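PDB 3N0X: possible substrate binding protein of ABC transporter system from Rhodopseudomonas palustris, which probably binds a branched-chain amino acid or a related small ligand and hands it to an ABC transporter for uptake. Local coordinates for residues E176-P179 against T180-D184; T217-Q220 against D221-P224; P239-A242 against A243-R246; Y255-Y258 against D259-K262. All blocks are in the same frame, centred on the assembly; numbering follows the deposited sequence. Where two conformers were deposited one is given.

Interaction 1 of 4, residues E176-P179 against T180-D184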
loop_
_atom_site.group_PDB
_atom_site.type_symbol
_atom_site.label_atom_id
_atom_site.label_comp_id
_atom_site.label_asym_id
_atom_site.label_seq_id
_atom_site.Cartn_x
_atom_site.Cartn_y
_atom_site.Cartn_z
ATOM N N GLU A 176 5.869 22.675 3.878
ATOM C CA GLU A 176 4.705 23.499 3.623
ATOM C C GLU A 176 3.447 22.651 3.748
ATOM O O GLU A 176 3.351 21.548 3.151
ATOM C CB GLU A 176 4.776 24.123 2.222
ATOM C CG GLU A 176 5.809 25.178 2.102
ATOM C CD GLU A 176 5.320 26.519 2.685
ATOM O OE1 GLU A 176 4.080 26.683 2.936
ATOM O OE2 GLU A 176 6.145 27.435 2.822
ATOM N N TYR A 177 2.460 23.187 4.467
ATOM C CA TYR A 177 1.145 22.547 4.641
ATOM C C TYR A 177 0.077 23.514 4.196
ATOM O O TYR A 177 0.014 24.616 4.708
ATOM C CB TYR A 177 0.913 22.134 6.099
ATOM C CG TYR A 177 1.922 21.155 6.604
ATOM C CD1 TYR A 177 1.837 19.809 6.287
ATOM C CD2 TYR A 177 3.032 21.589 7.343
ATOM C CE1 TYR A 177 2.787 18.904 6.718
ATOM C CE2 TYR A 177 4.024 20.687 7.750
ATOM C CZ TYR A 177 3.884 19.345 7.439
ATOM O OH TYR A 177 4.862 18.426 7.842
ATOM N N VAL A 178 -0.728 23.102 3.229
ATOM C CA VAL A 178 -1.742 23.992 2.660
ATOM C C VAL A 178 -3.108 23.360 2.824
ATOM O O VAL A 178 -3.224 22.151 3.041
ATOM C CB VAL A 178 -1.444 24.297 1.164
ATOM C CG1 VAL A 178 -0.055 24.936 1.032
ATOM C CG2 VAL A 178 -1.559 23.049 0.303
ATOM N N PRO A 179 -4.148 24.191 2.736
ATOM C CA PRO A 179 -5.482 23.626 2.907
ATOM C C PRO A 179 -5.744 22.454 1.969
ATOM O O PRO A 179 -5.276 22.414 0.818
ATOM C CB PRO A 179 -6.391 24.834 2.658
ATOM C CG PRO A 179 -5.594 26.013 3.077
ATOM C CD PRO A 179 -4.142 25.654 2.725
ATOM N N THR A 180 -6.475 21.462 2.461
ATOM C CA THR A 180 -6.731 20.239 1.707
ATOM C C THR A 180 -7.331 20.496 0.337
ATOM O O THR A 180 -7.090 19.740 -0.583
ATOM C CB THR A 180 -7.715 19.290 2.437
ATOM O OG1 THR A 180 -8.867 20.039 2.856
ATOM C CG2 THR A 180 -7.041 18.621 3.635
ATOM N N THR A 181 -8.104 21.574 0.236
ATOM C CA THR A 181 -8.818 21.995 -0.953
ATOM C C THR A 181 -8.042 22.901 -1.915
ATOM O O THR A 181 -8.624 23.506 -2.827
ATOM C CB THR A 181 -10.069 22.818 -0.504
ATOM O OG1 THR A 181 -9.650 23.913 0.346
ATOM C CG2 THR A 181 -11.032 21.904 0.249
ATOM N N THR A 182 -6.740 23.050 -1.697
ATOM C CA THR A 182 -5.939 23.975 -2.507
ATOM C C THR A 182 -5.903 23.484 -3.962
ATOM O O THR A 182 -5.739 22.293 -4.214
ATOM C CB THR A 182 -4.498 24.083 -1.945
ATOM O OG1 THR A 182 -4.530 24.691 -0.639
ATOM C CG2 THR A 182 -3.618 24.934 -2.871
ATOM N N THR A 183 -6.118 24.412 -4.877
ATOM C CA THR A 183 -5.990 24.143 -6.307
ATOM C C THR A 183 -5.072 25.133 -7.028
ATOM O O THR A 183 -4.692 24.878 -8.179
ATOM C CB THR A 183 -7.362 24.188 -7.015
ATOM O OG1 THR A 183 -7.949 25.464 -6.787
ATOM C CG2 THR A 183 -8.279 23.064 -6.491
ATOM N N ASP A 184 -4.746 26.254 -6.382
ATOM C CA ASP A 184 -3.813 27.226 -6.925
ATOM C C ASP A 184 -2.545 27.169 -6.089
ATOM O O ASP A 184 -2.565 27.551 -4.918
ATOM C CB ASP A 184 -4.379 28.636 -6.872
ATOM C CG ASP A 184 -3.494 29.668 -7.579
ATOM O OD1 ASP A 184 -2.244 29.590 -7.527
ATOM O OD2 ASP A 184 -4.062 30.604 -8.191
#
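Pro179 to Thr182 form a type I beta turn, closed by the bond from Thr182 N to Pro179 O (3.0 Å, N-H...O angle 151°). The same carbonyl oxygen takes a second bond, from the hydroxyl of Thr182, with OG1 to O at 2.8 Å. The two donors approach it differently. The hydroxyl is tilted 20° from the carbonyl plane, while the amide comes from well above that plane. Thr182 can use both because its OG1 stands beside its own backbone N and anti to its carbonyl carbon (chi1 -66°). One residue therefore grips Pro179 O twice. The hydroxyl also lies against apolar groups. Pro179 CD sits 3.5 Å from Thr182 OG1, and the proline ring runs obliquely past the threonine. Val178 meets Thr182 at about a right angle, with CG2 at 3.5 Å from OG1. The same methyl approaches Thr182 CB at 3.8 Å. A valine in place of Thr182 has no hydroxyl, so Pro179 O would probably be left with the amide alone and the turn less firmly fixed. After the turn the chain leaves Thr182 in an extended conformation. The turn bends the chain sharply away from the end of strand 171-178, an outermost strand of the four-stranded parallel sheet, and leads toward helix 186-196. Val178 is buried and touches Val188 of that helix and Leu147 of strand 142-149. Glu176 ties the strand to the same helix by a salt bridge to Arg191.

Interaction 2 of 4, residues T217-Q220 against D221-P224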
loop_
_atom_site.group_PDB
_atom_site.type_symbol
_atom_site.label_atom_id
_atom_site.label_comp_id
_atom_site.label_asym_id
_atom_site.label_seq_id
_atom_site.Cartn_x
_atom_site.Cartn_y
_atom_site.Cartn_z
ATOM N N THR A 217 1.467 18.444 -11.500
ATOM C CA THR A 217 1.314 19.118 -12.787
ATOM C C THR A 217 1.429 20.628 -12.658
ATOM O O THR A 217 2.088 21.285 -13.453
ATOM C CB THR A 217 -0.101 18.850 -13.395
ATOM O OG1 THR A 217 -0.310 17.445 -13.501
ATOM C CG2 THR A 217 -0.223 19.512 -14.742
ATOM N N LYS A 218 0.748 21.184 -11.662
ATOM C CA LYS A 218 0.760 22.602 -11.433
ATOM C C LYS A 218 2.107 23.159 -11.008
ATOM O O LYS A 218 2.502 24.243 -11.434
ATOM C CB LYS A 218 -0.360 22.992 -10.459
ATOM C CG LYS A 218 -1.752 22.737 -11.089
ATOM C CD LYS A 218 -2.863 22.903 -10.093
ATOM C CE LYS A 218 -4.256 22.779 -10.776
ATOM N NZ LYS A 218 -5.308 22.484 -9.760
ATOM N N LEU A 219 2.862 22.397 -10.228
ATOM C CA LEU A 219 4.229 22.811 -9.910
ATOM C C LEU A 219 5.132 22.687 -11.164
ATOM O O LEU A 219 5.940 23.583 -11.416
ATOM C CB LEU A 219 4.833 21.968 -8.773
ATOM C CG LEU A 219 4.260 22.234 -7.390
ATOM C CD1 LEU A 219 4.743 21.170 -6.402
ATOM C CD2 LEU A 219 4.590 23.666 -6.939
ATOM N N GLN A 220 4.992 21.583 -11.895
ATOM C CA GLN A 220 5.757 21.372 -13.142
ATOM C C GLN A 220 5.498 22.512 -14.144
ATOM O O GLN A 220 6.428 22.953 -14.850
ATOM C CB GLN A 220 5.425 20.003 -13.761
ATOM C CG GLN A 220 6.252 19.608 -14.998
ATOM C CD GLN A 220 7.686 19.203 -14.667
ATOM O OE1 GLN A 220 8.426 19.954 -14.028
ATOM N NE2 GLN A 220 8.084 18.012 -15.115
ATOM N N ASP A 221 4.258 23.016 -14.194
ATOM C CA ASP A 221 3.915 24.116 -15.093
ATOM C C ASP A 221 4.690 25.395 -14.735
ATOM O O ASP A 221 4.890 26.268 -15.587
ATOM C CB ASP A 221 2.388 24.441 -15.075
ATOM C CG ASP A 221 1.523 23.374 -15.736
ATOM O OD1 ASP A 221 2.014 22.641 -16.606
ATOM O OD2 ASP A 221 0.319 23.280 -15.356
HETATM N N MSE A 222 5.118 25.525 -13.477
HETATM C CA MSE A 222 5.912 26.682 -13.036
HETATM C C MSE A 222 7.417 26.537 -13.329
HETATM O O MSE A 222 8.171 27.422 -13.007
HETATM C CB MSE A 222 5.711 26.948 -11.532
HETATM C CG MSE A 222 4.264 27.314 -11.197
HETATM SE SE MSE A 222 3.896 27.234 -9.258
HETATM C CE MSE A 222 4.817 28.669 -8.756
ATOM N N ASP A 223 7.819 25.415 -13.919
ATOM C CA ASP A 223 9.188 25.216 -14.418
ATOM C C ASP A 223 10.235 25.217 -13.317
ATOM O O ASP A 223 11.111 26.074 -13.288
ATOM C CB ASP A 223 9.512 26.325 -15.459
ATOM C CG ASP A 223 10.782 26.028 -16.286
ATOM O OD1 ASP A 223 11.289 24.898 -16.170
ATOM O OD2 ASP A 223 11.271 26.916 -17.045
ATOM N N PRO A 224 10.157 24.225 -12.416
ATOM C CA PRO A 224 11.156 24.113 -11.354
ATOM C C PRO A 224 12.589 23.903 -11.845
ATOM O O PRO A 224 13.536 24.291 -11.139
ATOM C CB PRO A 224 10.683 22.901 -10.531
ATOM C CG PRO A 224 9.799 22.150 -11.440
ATOM C CD PRO A 224 9.178 23.139 -12.402
HETATM O O HOH W 1 10.789 22.271 -15.111
#
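Gln220 and Pro224 cross at about a right angle where helix 215-221 ends. In the conformer described, the Gln220 chain starts with CG anti to its backbone N (chi1 -175°) and then bends at chi2, which carries OE1 to the proline ring, 3.7 Å from Pro224 CD. Its amide nitrogen makes a probable bond to Arg246 O. Thr217 and Asp221, one helical turn apart, lie side by side and point the same way. Asp221 OD2 is 3.9 Å from Thr217 CG2. The carboxylate is folded back over the helix, with its CG 3.1 Å from Thr217 O. Its OD1 faces the Arg246 guanidinium in a charge pair modelled too short for its geometry to be trusted. The third pair is apolar: the selenium of selenomethionine Met222 sits 4.3 Å from Leu219 CD2. Met222 CG also rests against Lys218 O.

The backbone bonds tighten toward the end. Asp221 N still binds Thr217 O, four residues back. Met222 N and Asp223 N instead bind Leu219 O and Gln220 O, three residues back. Asp223 then leaves the helix with positive phi (65°). Pro224 has no N-H to give, and its CD lies 3.4 Å from Leu219 O. Pro224 and Leu219 both pack on Leu231 of strand 229-233. A water donates to Asp223 OD1 at 2.9 Å and more weakly to Gln220 OE1.

The carboxylate's charge beside Thr217 O would probably be unfavourable alone; the nearby Arg246 guanidinium is likely to offset it. Likewise, Arg226 bonds to Met222 O, placing a positive charge at the carbonyl-rich helix end.

Interaction 3 of 4, residues P239-A242 against A243-R246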
loop_
_atom_site.group_PDB
_atom_site.type_symbol
_atom_site.label_atom_id
_atom_site.label_comp_id
_atom_site.label_asym_id
_atom_site.label_seq_id
_atom_site.Cartn_x
_atom_site.Cartn_y
_atom_site.Cartn_z
ATOM N N PRO A 239 -4.221 3.894 -13.568
ATOM C CA PRO A 239 -4.940 5.078 -14.069
ATOM C C PRO A 239 -4.369 6.412 -13.587
ATOM O O PRO A 239 -4.359 7.408 -14.334
ATOM C CB PRO A 239 -6.352 4.889 -13.537
ATOM C CG PRO A 239 -6.479 3.444 -13.232
ATOM C CD PRO A 239 -5.106 2.955 -12.845
ATOM N N ALA A 240 -3.894 6.434 -12.359
ATOM C CA ALA A 240 -3.287 7.638 -11.796
ATOM C C ALA A 240 -1.912 7.983 -12.396
ATOM O O ALA A 240 -1.477 9.147 -12.365
ATOM C CB ALA A 240 -3.184 7.505 -10.272
ATOM N N LEU A 241 -1.216 6.981 -12.925
ATOM C CA LEU A 241 0.104 7.186 -13.537
ATOM C C LEU A 241 0.037 7.852 -14.930
ATOM O O LEU A 241 1.085 8.233 -15.458
ATOM C CB LEU A 241 0.867 5.854 -13.624
ATOM C CG LEU A 241 1.331 5.188 -12.339
ATOM C CD1 LEU A 241 2.045 3.887 -12.665
ATOM C CD2 LEU A 241 2.236 6.145 -11.530
ATOM N N ALA A 242 -1.158 7.979 -15.534
ATOM C CA ALA A 242 -1.279 8.730 -16.804
ATOM C C ALA A 242 -0.721 10.162 -16.625
ATOM O O ALA A 242 0.035 10.663 -17.480
ATOM C CB ALA A 242 -2.740 8.789 -17.294
ATOM N N ALA A 243 -1.077 10.788 -15.495
ATOM C CA ALA A 243 -0.617 12.143 -15.190
ATOM C C ALA A 243 0.893 12.225 -15.050
ATOM O O ALA A 243 1.496 13.267 -15.325
ATOM C CB ALA A 243 -1.304 12.696 -13.937
ATOM N N TYR A 244 1.535 11.134 -14.669
ATOM C CA TYR A 244 2.971 11.167 -14.493
ATOM C C TYR A 244 3.759 11.190 -15.820
ATOM O O TYR A 244 4.961 11.417 -15.809
ATOM C CB TYR A 244 3.466 9.962 -13.665
ATOM C CG TYR A 244 3.072 9.847 -12.177
ATOM C CD1 TYR A 244 1.786 10.162 -11.711
ATOM C CD2 TYR A 244 3.949 9.296 -11.278
ATOM C CE1 TYR A 244 1.453 10.007 -10.369
ATOM C CE2 TYR A 244 3.614 9.142 -9.947
ATOM C CZ TYR A 244 2.384 9.510 -9.489
ATOM O OH TYR A 244 1.996 9.332 -8.160
ATOM N N LYS A 245 3.086 10.978 -16.954
ATOM C CA LYS A 245 3.719 11.119 -18.260
ATOM C C LYS A 245 4.205 12.552 -18.528
ATOM O O LYS A 245 5.029 12.767 -19.412
ATOM C CB LYS A 245 2.786 10.608 -19.385
ATOM C CG LYS A 245 2.569 9.099 -19.280
ATOM C CD LYS A 245 1.482 8.566 -20.243
ATOM C CE LYS A 245 1.868 8.673 -21.678
ATOM N NZ LYS A 245 0.812 8.117 -22.572
ATOM N N ARG A 246 3.715 13.515 -17.750
ATOM C CA ARG A 246 4.200 14.897 -17.787
ATOM C C ARG A 246 5.468 15.135 -16.943
ATOM O O ARG A 246 5.999 16.254 -16.965
ATOM C CB ARG A 246 3.089 15.838 -17.293
ATOM C CG ARG A 246 1.952 16.089 -18.328
ATOM C CD ARG A 246 2.112 17.432 -19.071
ATOM N NE ARG A 246 1.852 18.589 -18.192
ATOM C CZ ARG A 246 2.784 19.354 -17.608
ATOM N NH1 ARG A 246 4.089 19.138 -17.794
ATOM N NH2 ARG A 246 2.404 20.354 -16.825
HETATM O O HOH W 2 -3.761 10.186 -14.409
#
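The Tyr244 ring has Leu241 over one face. The leucine methyl CD2 is 3.6 Å from the ring centroid and 12° off the ring normal, a clear CH-pi contact. Ala240 O approaches the same ring obliquely, 3.5 Å from CD1. The segment is a run of helical turns without the regular alpha-helical bonds, between strands 229-233 and 251-254 of this periplasmic binding protein fold. Its cross-segment bonds span three residues, in the manner of a 3-10 helix. Leu241 and Tyr244 are three apart, and this spacing brings their side chains to the same flank. In both, CG lies anti to the carbonyl carbon; for Tyr244 the further turn at chi2 (41°) presents the ring face to the leucine methyl. The side chains approach each other obliquely.

The ring is held at its far end as well, because its hydroxyl bonds to Gly234 O. Leu241 is buried and also touches Trp352, while Tyr244 packs on Met250 and Ala353. Lys245 takes a different course. Its CB and CG pass beside Ala242 O, with CB at 3.3 Å, and its amine goes on to Val350 O.

The backbone bonds are uneven. Tyr244 N to Leu241 O is weak, bent to 133° at the hydrogen. Lys245 N to Ala242 O is straighter, at 3.1 Å. Where an alpha helix would join Ala243 N directly to Pro239 O, a water is inserted: it accepts from Ala243 N at 3.0 Å and donates to Pro239 O at 2.8 Å.

Interaction 4 of 4, residues Y255-Y258 against D259-K262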
loop_
_atom_site.group_PDB
_atom_site.type_symbol
_atom_site.label_atom_id
_atom_site.label_comp_id
_atom_site.label_asym_id
_atom_site.label_seq_id
_atom_site.Cartn_x
_atom_site.Cartn_y
_atom_site.Cartn_z
ATOM N N TYR A 255 4.609 1.079 -3.916
ATOM C CA TYR A 255 4.234 -0.220 -3.359
ATOM C C TYR A 255 4.381 -1.343 -4.401
ATOM O O TYR A 255 4.714 -2.476 -4.068
ATOM C CB TYR A 255 2.757 -0.119 -2.888
ATOM C CG TYR A 255 2.020 -1.435 -2.646
ATOM C CD1 TYR A 255 2.279 -2.246 -1.537
ATOM C CD2 TYR A 255 1.040 -1.830 -3.503
ATOM C CE1 TYR A 255 1.575 -3.429 -1.323
ATOM C CE2 TYR A 255 0.386 -3.033 -3.333
ATOM C CZ TYR A 255 0.621 -3.810 -2.220
ATOM O OH TYR A 255 -0.090 -4.980 -2.031
ATOM N N TYR A 256 4.075 -1.037 -5.650
ATOM C CA TYR A 256 4.029 -2.028 -6.712
ATOM C C TYR A 256 3.998 -1.367 -8.087
ATOM O O TYR A 256 3.451 -0.286 -8.260
ATOM C CB TYR A 256 2.786 -2.915 -6.571
ATOM C CG TYR A 256 2.698 -4.096 -7.551
ATOM C CD1 TYR A 256 3.447 -5.268 -7.367
ATOM C CD2 TYR A 256 1.826 -4.050 -8.635
ATOM C CE1 TYR A 256 3.319 -6.334 -8.257
ATOM C CE2 TYR A 256 1.696 -5.095 -9.513
ATOM C CZ TYR A 256 2.482 -6.234 -9.331
ATOM O OH TYR A 256 2.326 -7.266 -10.231
ATOM N N TYR A 257 4.611 -2.037 -9.058
ATOM C CA TYR A 257 4.417 -1.769 -10.497
ATOM C C TYR A 257 4.654 -3.124 -11.136
ATOM O O TYR A 257 5.646 -3.764 -10.830
ATOM C CB TYR A 257 5.349 -0.673 -11.035
ATOM C CG TYR A 257 5.156 -0.417 -12.500
ATOM C CD1 TYR A 257 4.086 0.335 -12.939
ATOM C CD2 TYR A 257 6.011 -0.946 -13.440
ATOM C CE1 TYR A 257 3.885 0.564 -14.293
ATOM C CE2 TYR A 257 5.845 -0.719 -14.780
ATOM C CZ TYR A 257 4.775 0.019 -15.207
ATOM O OH TYR A 257 4.596 0.196 -16.559
ATOM N N TYR A 258 3.741 -3.559 -11.994
ATOM C CA TYR A 258 3.748 -4.940 -12.479
ATOM C C TYR A 258 5.084 -5.421 -13.035
ATOM O O TYR A 258 5.440 -6.579 -12.850
ATOM C CB TYR A 258 2.629 -5.180 -13.503
ATOM C CG TYR A 258 2.717 -4.382 -14.789
ATOM C CD1 TYR A 258 2.242 -3.077 -14.857
ATOM C CD2 TYR A 258 3.238 -4.951 -15.939
ATOM C CE1 TYR A 258 2.310 -2.343 -16.056
ATOM C CE2 TYR A 258 3.306 -4.232 -17.138
ATOM C CZ TYR A 258 2.845 -2.928 -17.188
ATOM O OH TYR A 258 2.945 -2.209 -18.385
ATOM N N ASP A 259 5.802 -4.550 -13.744
ATOM C CA ASP A 259 6.998 -4.987 -14.465
ATOM C C ASP A 259 8.239 -4.903 -13.608
ATOM O O ASP A 259 9.313 -5.266 -14.066
ATOM C CB ASP A 259 7.195 -4.180 -15.763
ATOM C CG ASP A 259 8.064 -4.913 -16.811
ATOM O OD1 ASP A 259 7.872 -6.125 -17.006
ATOM O OD2 ASP A 259 8.906 -4.256 -17.475
ATOM N N ILE A 260 8.123 -4.449 -12.347
ATOM C CA ILE A 260 9.320 -4.385 -11.504
ATOM C C ILE A 260 9.733 -5.704 -10.813
ATOM O O ILE A 260 10.868 -6.160 -10.979
ATOM C CB ILE A 260 9.286 -3.207 -10.500
ATOM C CG1 ILE A 260 9.409 -1.872 -11.256
ATOM C CG2 ILE A 260 10.402 -3.298 -9.466
ATOM C CD1 ILE A 260 9.388 -0.651 -10.340
ATOM N N PRO A 261 8.837 -6.349 -10.044
ATOM C CA PRO A 261 9.329 -7.516 -9.304
ATOM C C PRO A 261 9.571 -8.696 -10.230
ATOM O O PRO A 261 8.721 -9.020 -11.080
ATOM C CB PRO A 261 8.190 -7.850 -8.334
ATOM C CG PRO A 261 7.351 -6.547 -8.278
ATOM C CD PRO A 261 7.460 -6.000 -9.656
ATOM N N LYS A 262 10.746 -9.310 -10.055
ATOM C CA LYS A 262 11.178 -10.454 -10.829
ATOM C C LYS A 262 11.296 -11.647 -9.891
ATOM O O LYS A 262 12.270 -11.832 -9.130
ATOM C CB LYS A 262 12.510 -10.154 -11.538
ATOM C CG LYS A 262 12.503 -8.937 -12.420
ATOM C CD LYS A 262 11.474 -8.996 -13.491
ATOM C CE LYS A 262 11.441 -7.735 -14.319
ATOM N NZ LYS A 262 10.311 -7.723 -15.289
HETATM O O HOH W 3 7.643 -8.235 -13.740
#
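Tyr256 meets Pro261 at about a right angle, with ring atom CE1 4.0 Å from Pro261 CG. Its hydroxyl bonds to Asn266 of helix 264-277. Pro261 and Asn266, both after the turn, thus meet the outer part of this ring.

Tyr257 begins a type I beta turn that ends at Ile260. The turn lies between strand 251-254 and helix 264-277, and Tyr257 packs on Val354 and Leu355 of strand 354-357. Ile260 N bonds to Tyr257 O at 3.0 Å, nearly straight at 165°. Pro261 CD also sits close to that carbonyl oxygen, at 3.1 Å. The ring, with CG anti to the backbone N (chi1 179°), extends beside the turn. Ile260 CG1 lies at the ring edge, 4.1 Å from CD2. Asp259 CB is 3.8 Å from CE2, its carboxylate steeply inclined to the ring. An alanine in place of Tyr257 would probably open a gap beside Ile260 CG1 and take the support from one face of the Tyr258 ring.

Tyr258 lies over one face of the Tyr257 ring, offset toward the rim. Its CG points between its backbone N and carbonyl carbon, which brings the ring against the next amide, with CG 3.3 Å from Asp259 N. Its hydroxyl bonds to Trp352.

Lys262 folds back over the turn. Its NZ bonds to Asp259 O at 2.9 Å and makes a salt bridge with Asp259 OD1. A water joins NZ to Tyr258 O and Pro261 O. The ammonium charge is therefore likely to be balanced at the turn itself, by Asp259 in the conformer described.

The four contacts follow one another along the chain and form a series in space. Interactions 1 and 2, with centres 15 Å apart, are joined by a probable hydrogen bond from Lys218 NZ to Thr183 O (2.9 Å). Interactions 2 and 3 are also 15 Å apart between centres. Arg246 joins them by a charge pair with Asp221, modelled too short to be trusted in detail, and by a probable bond from Gln220 NE2 to Arg246 O (3.3 Å). Interactions 3 and 4 meet by packing, Leu241 CD1 to Tyr257 CD1 at 4.1 Å. Interactions 1 and 4 do not touch; their nearest atoms are about 21 Å apart. A glycerol, probably from crystallisation, lies about 4 Å from the Gln220 side chain.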